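Peptidase S15/CocE/NonD (Thaumarchaeota archaeon SCGC AB-539-E09, PDB 4PF1) is a serine aminopeptidase with an alpha/beta hydrolase fold, which probably removes N-terminal residues from peptides. Local coordinates at residues T231-L236 with W580-Y584; S430-P435 with R586-T590. One frame throughout, in Å; residues are numbered along the deposited sequence.

Along the chain the segments alternate. Helix 231-238 comes first, followed by segment 430-435, which holds a type I turn, and then by 580-584 and 586-590, both in the long loop between strands 571-577 and 606-625. Contact 1 therefore closes a span of 343 residues and contact 2 one of 150, and the two spans cross rather than nest. Contact 1 joins a helix of the S15 peptidase region to the C-terminal non-catalytic region, whereas contact 2 ties two loops within the latter. Their centres lie about 12 Å apart and they touch directly: Tyr232 OH probably hydrogen-bonds Pro435 O, and Phe581 packs on Pro435 and Arg586.

Contact 1: residues T231-L236 with W580-Y584; sequences TYDAYL and WFPLY
Thr231 OG1 packs against Pro582 CG at 3.4 Å while sharing hydrogen bonds with Thr443 and Glu205, so this buried hydroxyl is well satisfied. The proline follows a cis peptide bond. Its CB reaches Tyr235 CB at 3.9 Å, and its CG also lies against the backbone N of Tyr232. Phe581 sets its ring edge against the helix backbone. Its CE2 comes within 3.3 Å of Tyr232 O, the carbonyl that also accepts the helical bond from Leu236 N, and its CZ reaches Tyr235 CB at 3.7 Å. With CG anti to the backbone N (chi1 -160°), the same ring makes a T-shaped stack in which its edge meets the face of Tyr232; the centroids are 5.3 Å apart and the planes stand at 88°. Leu236 adds its CB beside Phe581 CE2 at 3.7 Å. With an alanine at Phe581, the Tyr232 face would probably lose its edge-on partner and a gap would open beside Leu236 CB. Helix 231-238 of the S15 peptidase region is thus seated on a cis-proline loop of the C-terminal non-catalytic region, with helix 204-215 packing nearby and the Trp580 side chain resting on strands 502-510 and 525-534.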
# COMPACT_ATOMS: atom_id res chain seq x y z
N THR A 231 -23.49 6.32 1.51
CA THR A 231 -24.50 7.21 0.90
C THR A 231 -25.73 6.42 0.43
O THR A 231 -26.83 6.96 0.45
CB THR A 231 -23.90 8.05 -0.24
OG1 THR A 231 -23.39 7.19 -1.26
CG2 THR A 231 -22.81 9.00 0.25
N TYR A 232 -25.53 5.15 0.00
CA TYR A 232 -26.61 4.25 -0.43
C TYR A 232 -27.70 4.20 0.65
O TYR A 232 -28.87 4.43 0.35
CB TYR A 232 -26.04 2.84 -0.70
CG TYR A 232 -27.08 1.82 -1.15
CD1 TYR A 232 -27.89 1.17 -0.23
CD2 TYR A 232 -27.20 1.47 -2.49
CE1 TYR A 232 -28.83 0.23 -0.63
CE2 TYR A 232 -28.13 0.51 -2.90
CZ TYR A 232 -28.95 -0.10 -1.97
OH TYR A 232 -29.87 -1.04 -2.36
N ASP A 233 -27.29 3.95 1.91
CA ASP A 233 -28.16 3.89 3.07
C ASP A 233 -28.86 5.24 3.31
O ASP A 233 -30.08 5.26 3.49
CB ASP A 233 -27.34 3.50 4.31
CG ASP A 233 -27.87 2.27 5.01
OD1 ASP A 233 -28.84 2.40 5.78
OD2 ASP A 233 -27.32 1.18 4.78
N ALA A 234 -28.09 6.35 3.28
CA ALA A 234 -28.59 7.71 3.52
C ALA A 234 -29.69 8.13 2.54
O ALA A 234 -30.75 8.56 2.98
CB ALA A 234 -27.44 8.71 3.46
N TYR A 235 -29.45 7.97 1.22
CA TYR A 235 -30.40 8.38 0.19
C TYR A 235 -31.65 7.46 0.14
O TYR A 235 -32.74 7.95 -0.14
CB TYR A 235 -29.72 8.46 -1.19
CG TYR A 235 -28.87 9.70 -1.35
CD1 TYR A 235 -27.54 9.73 -0.93
CD2 TYR A 235 -29.40 10.87 -1.90
CE1 TYR A 235 -26.76 10.88 -1.05
CE2 TYR A 235 -28.62 12.02 -2.04
CZ TYR A 235 -27.30 12.02 -1.61
OH TYR A 235 -26.53 13.16 -1.72
N LEU A 236 -31.49 6.15 0.46
CA LEU A 236 -32.61 5.20 0.50
C LEU A 236 -33.57 5.52 1.66
O LEU A 236 -34.79 5.46 1.48
CB LEU A 236 -32.11 3.75 0.60
CG LEU A 236 -33.16 2.62 0.45
CD1 LEU A 236 -33.88 2.69 -0.90
CD2 LEU A 236 -32.51 1.25 0.62
N TRP A 580 -29.78 2.42 -10.53
CA TRP A 580 -28.35 2.77 -10.49
C TRP A 580 -28.18 3.74 -9.31
O TRP A 580 -28.00 4.94 -9.50
CB TRP A 580 -27.97 3.44 -11.83
CG TRP A 580 -26.81 2.84 -12.56
CD1 TRP A 580 -26.03 1.79 -12.18
CD2 TRP A 580 -26.28 3.31 -13.81
NE1 TRP A 580 -25.05 1.56 -13.12
CE2 TRP A 580 -25.17 2.48 -14.13
CE3 TRP A 580 -26.63 4.33 -14.70
CZ2 TRP A 580 -24.42 2.65 -15.30
CZ3 TRP A 580 -25.89 4.50 -15.86
CH2 TRP A 580 -24.79 3.67 -16.15
N PHE A 581 -28.29 3.19 -8.09
CA PHE A 581 -28.41 3.91 -6.82
C PHE A 581 -27.10 3.93 -5.99
O PHE A 581 -26.35 2.96 -6.03
CB PHE A 581 -29.54 3.23 -6.02
CG PHE A 581 -30.16 4.05 -4.93
CD1 PHE A 581 -31.08 5.05 -5.22
CD2 PHE A 581 -29.83 3.82 -3.60
CE1 PHE A 581 -31.65 5.82 -4.20
CE2 PHE A 581 -30.40 4.59 -2.58
CZ PHE A 581 -31.31 5.58 -2.89
N PRO A 582 -26.79 5.01 -5.19
CA PRO A 582 -27.58 6.23 -4.94
C PRO A 582 -27.31 7.39 -5.91
O PRO A 582 -27.93 8.44 -5.76
CB PRO A 582 -27.16 6.61 -3.52
CG PRO A 582 -25.72 6.19 -3.45
CD PRO A 582 -25.58 4.98 -4.36
N LEU A 583 -26.38 7.21 -6.89
CA LEU A 583 -26.05 8.24 -7.88
C LEU A 583 -27.33 8.76 -8.54
O LEU A 583 -27.56 9.97 -8.54
CB LEU A 583 -25.07 7.69 -8.95
CG LEU A 583 -24.64 8.64 -10.09
CD1 LEU A 583 -24.14 10.00 -9.56
CD2 LEU A 583 -23.58 8.00 -10.95
N TYR A 584 -28.20 7.85 -9.00
CA TYR A 584 -29.50 8.21 -9.56
C TYR A 584 -30.59 7.91 -8.56
O TYR A 584 -30.54 6.87 -7.89
CB TYR A 584 -29.75 7.47 -10.88
CG TYR A 584 -28.81 7.87 -11.99
CD1 TYR A 584 -27.62 7.19 -12.20
CD2 TYR A 584 -29.09 8.97 -12.80
CE1 TYR A 584 -26.73 7.59 -13.20
CE2 TYR A 584 -28.22 9.36 -13.81
CZ TYR A 584 -27.03 8.67 -14.00
OH TYR A 584 -26.17 9.06 -14.99

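Contact 2: residues S430-P435 with R586-T590; sequences SDPAKP and RNPQT
Ser430 and Gln589 are joined by two hydrogen bonds that hold the Gln589 amide at both ends. Ser430 OG donates to Gln589 OE1 at 2.6 Å, in the carbonyl plane and on a lone pair. In return, Gln589 NE2 donates to Ser430 O at 2.9 Å along a nearly straight N-H (166°), although it meets that carbonyl from above its plane. The amide nitrogen has a further acceptor in Arg604 O, so the group has little freedom to flip. Pro432 CG lies 3.5 Å from Gln589 NE2. Arg586 NH1 gives a 2.9 Å bond to Pro432 O, which lies close to the guanidinium plane, though NH1 sits well above the carbonyl plane. Arg586 CD meets Pro435 CG at 3.8 Å; NH2 turns to Gly239 O, and Tyr603 adds a cation-pi contact. Asn587 OD1 closes an Asx turn onto Gln589 N at 3.0 Å, helping to shape the loop that presents the glutamine. Beyond Pro432, the turn from Asp431 to Lys434 has little contact with 586-590: Ala433 is exposed, while Lys434 points away and hydrogen-bonds Val470 O of the second subunit. Two loops of the C-terminal non-catalytic region are joined here, one following strand 425-430; Gln589 also packs on strand 606-625, and Pro435 and Arg586 rest against Leu236 of helix 231-238.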
# COMPACT_ATOMS: atom_id res chain seq x y z
N SER A 430 -37.81 -5.94 -10.62
CA SER A 430 -37.09 -4.80 -10.08
C SER A 430 -37.79 -4.30 -8.83
O SER A 430 -38.97 -3.91 -8.89
CB SER A 430 -36.97 -3.70 -11.13
OG SER A 430 -36.49 -2.50 -10.54
N ASP A 431 -37.10 -4.34 -7.69
CA ASP A 431 -37.66 -3.94 -6.41
C ASP A 431 -37.05 -2.60 -5.95
O ASP A 431 -35.88 -2.55 -5.56
CB ASP A 431 -37.43 -5.04 -5.36
CG ASP A 431 -38.05 -4.79 -3.99
OD1 ASP A 431 -38.86 -3.84 -3.87
OD2 ASP A 431 -37.74 -5.54 -3.05
N PRO A 432 -37.85 -1.50 -5.95
CA PRO A 432 -37.32 -0.20 -5.50
C PRO A 432 -36.90 -0.18 -4.03
O PRO A 432 -36.13 0.69 -3.64
CB PRO A 432 -38.48 0.77 -5.77
CG PRO A 432 -39.36 0.06 -6.77
CD PRO A 432 -39.26 -1.38 -6.39
N ALA A 433 -37.39 -1.14 -3.21
CA ALA A 433 -36.98 -1.25 -1.80
C ALA A 433 -35.54 -1.80 -1.71
O ALA A 433 -34.86 -1.57 -0.71
CB ALA A 433 -37.94 -2.15 -1.03
N LYS A 434 -35.08 -2.48 -2.78
CA LYS A 434 -33.72 -3.01 -2.89
C LYS A 434 -33.07 -2.51 -4.21
O LYS A 434 -32.89 -3.31 -5.14
CB LYS A 434 -33.72 -4.55 -2.81
CG LYS A 434 -33.83 -5.08 -1.40
CD LYS A 434 -33.95 -6.59 -1.40
CE LYS A 434 -33.79 -7.16 -0.02
NZ LYS A 434 -34.27 -8.56 0.05
N PRO A 435 -32.77 -1.19 -4.35
CA PRO A 435 -32.18 -0.73 -5.62
C PRO A 435 -30.78 -1.29 -5.85
O PRO A 435 -30.04 -1.53 -4.89
CB PRO A 435 -32.16 0.80 -5.47
CG PRO A 435 -32.15 1.03 -4.01
CD PRO A 435 -32.92 -0.08 -3.39
N ARG A 586 -34.27 6.64 -7.28
CA ARG A 586 -35.08 5.50 -7.72
C ARG A 586 -36.30 5.92 -8.49
O ARG A 586 -36.99 6.87 -8.09
CB ARG A 586 -35.54 4.65 -6.53
CG ARG A 586 -34.44 4.09 -5.66
CD ARG A 586 -34.99 3.59 -4.34
NE ARG A 586 -35.72 4.63 -3.61
CZ ARG A 586 -36.80 4.40 -2.86
NH1 ARG A 586 -37.28 3.17 -2.74
NH2 ARG A 586 -37.40 5.39 -2.23
N ASN A 587 -36.62 5.17 -9.54
CA ASN A 587 -37.88 5.36 -10.22
C ASN A 587 -38.94 4.64 -9.38
O ASN A 587 -38.72 3.48 -8.99
CB ASN A 587 -37.83 4.81 -11.65
CG ASN A 587 -39.00 5.23 -12.50
OD1 ASN A 587 -40.16 4.89 -12.23
ND2 ASN A 587 -38.73 5.99 -13.56
N PRO A 588 -40.07 5.30 -9.01
CA PRO A 588 -41.08 4.63 -8.17
C PRO A 588 -41.69 3.39 -8.82
O PRO A 588 -42.17 2.50 -8.12
CB PRO A 588 -42.13 5.72 -7.94
CG PRO A 588 -41.45 7.01 -8.27
CD PRO A 588 -40.48 6.68 -9.35
N GLN A 589 -41.65 3.33 -10.17
CA GLN A 589 -42.18 2.25 -11.02
C GLN A 589 -43.73 2.31 -11.09
O GLN A 589 -44.37 1.44 -11.67
CB GLN A 589 -41.63 0.86 -10.64
CG GLN A 589 -40.10 0.82 -10.78
CD GLN A 589 -39.43 -0.51 -10.59
OE1 GLN A 589 -38.30 -0.71 -11.04
NE2 GLN A 589 -40.05 -1.43 -9.86
N THR A 590 -44.30 3.41 -10.56
CA THR A 590 -45.69 3.84 -10.71
C THR A 590 -45.59 5.30 -11.12
O THR A 590 -44.69 5.99 -10.63
CB THR A 590 -46.57 3.60 -9.46
OG1 THR A 590 -46.18 4.48 -8.41
CG2 THR A 590 -46.57 2.15 -8.99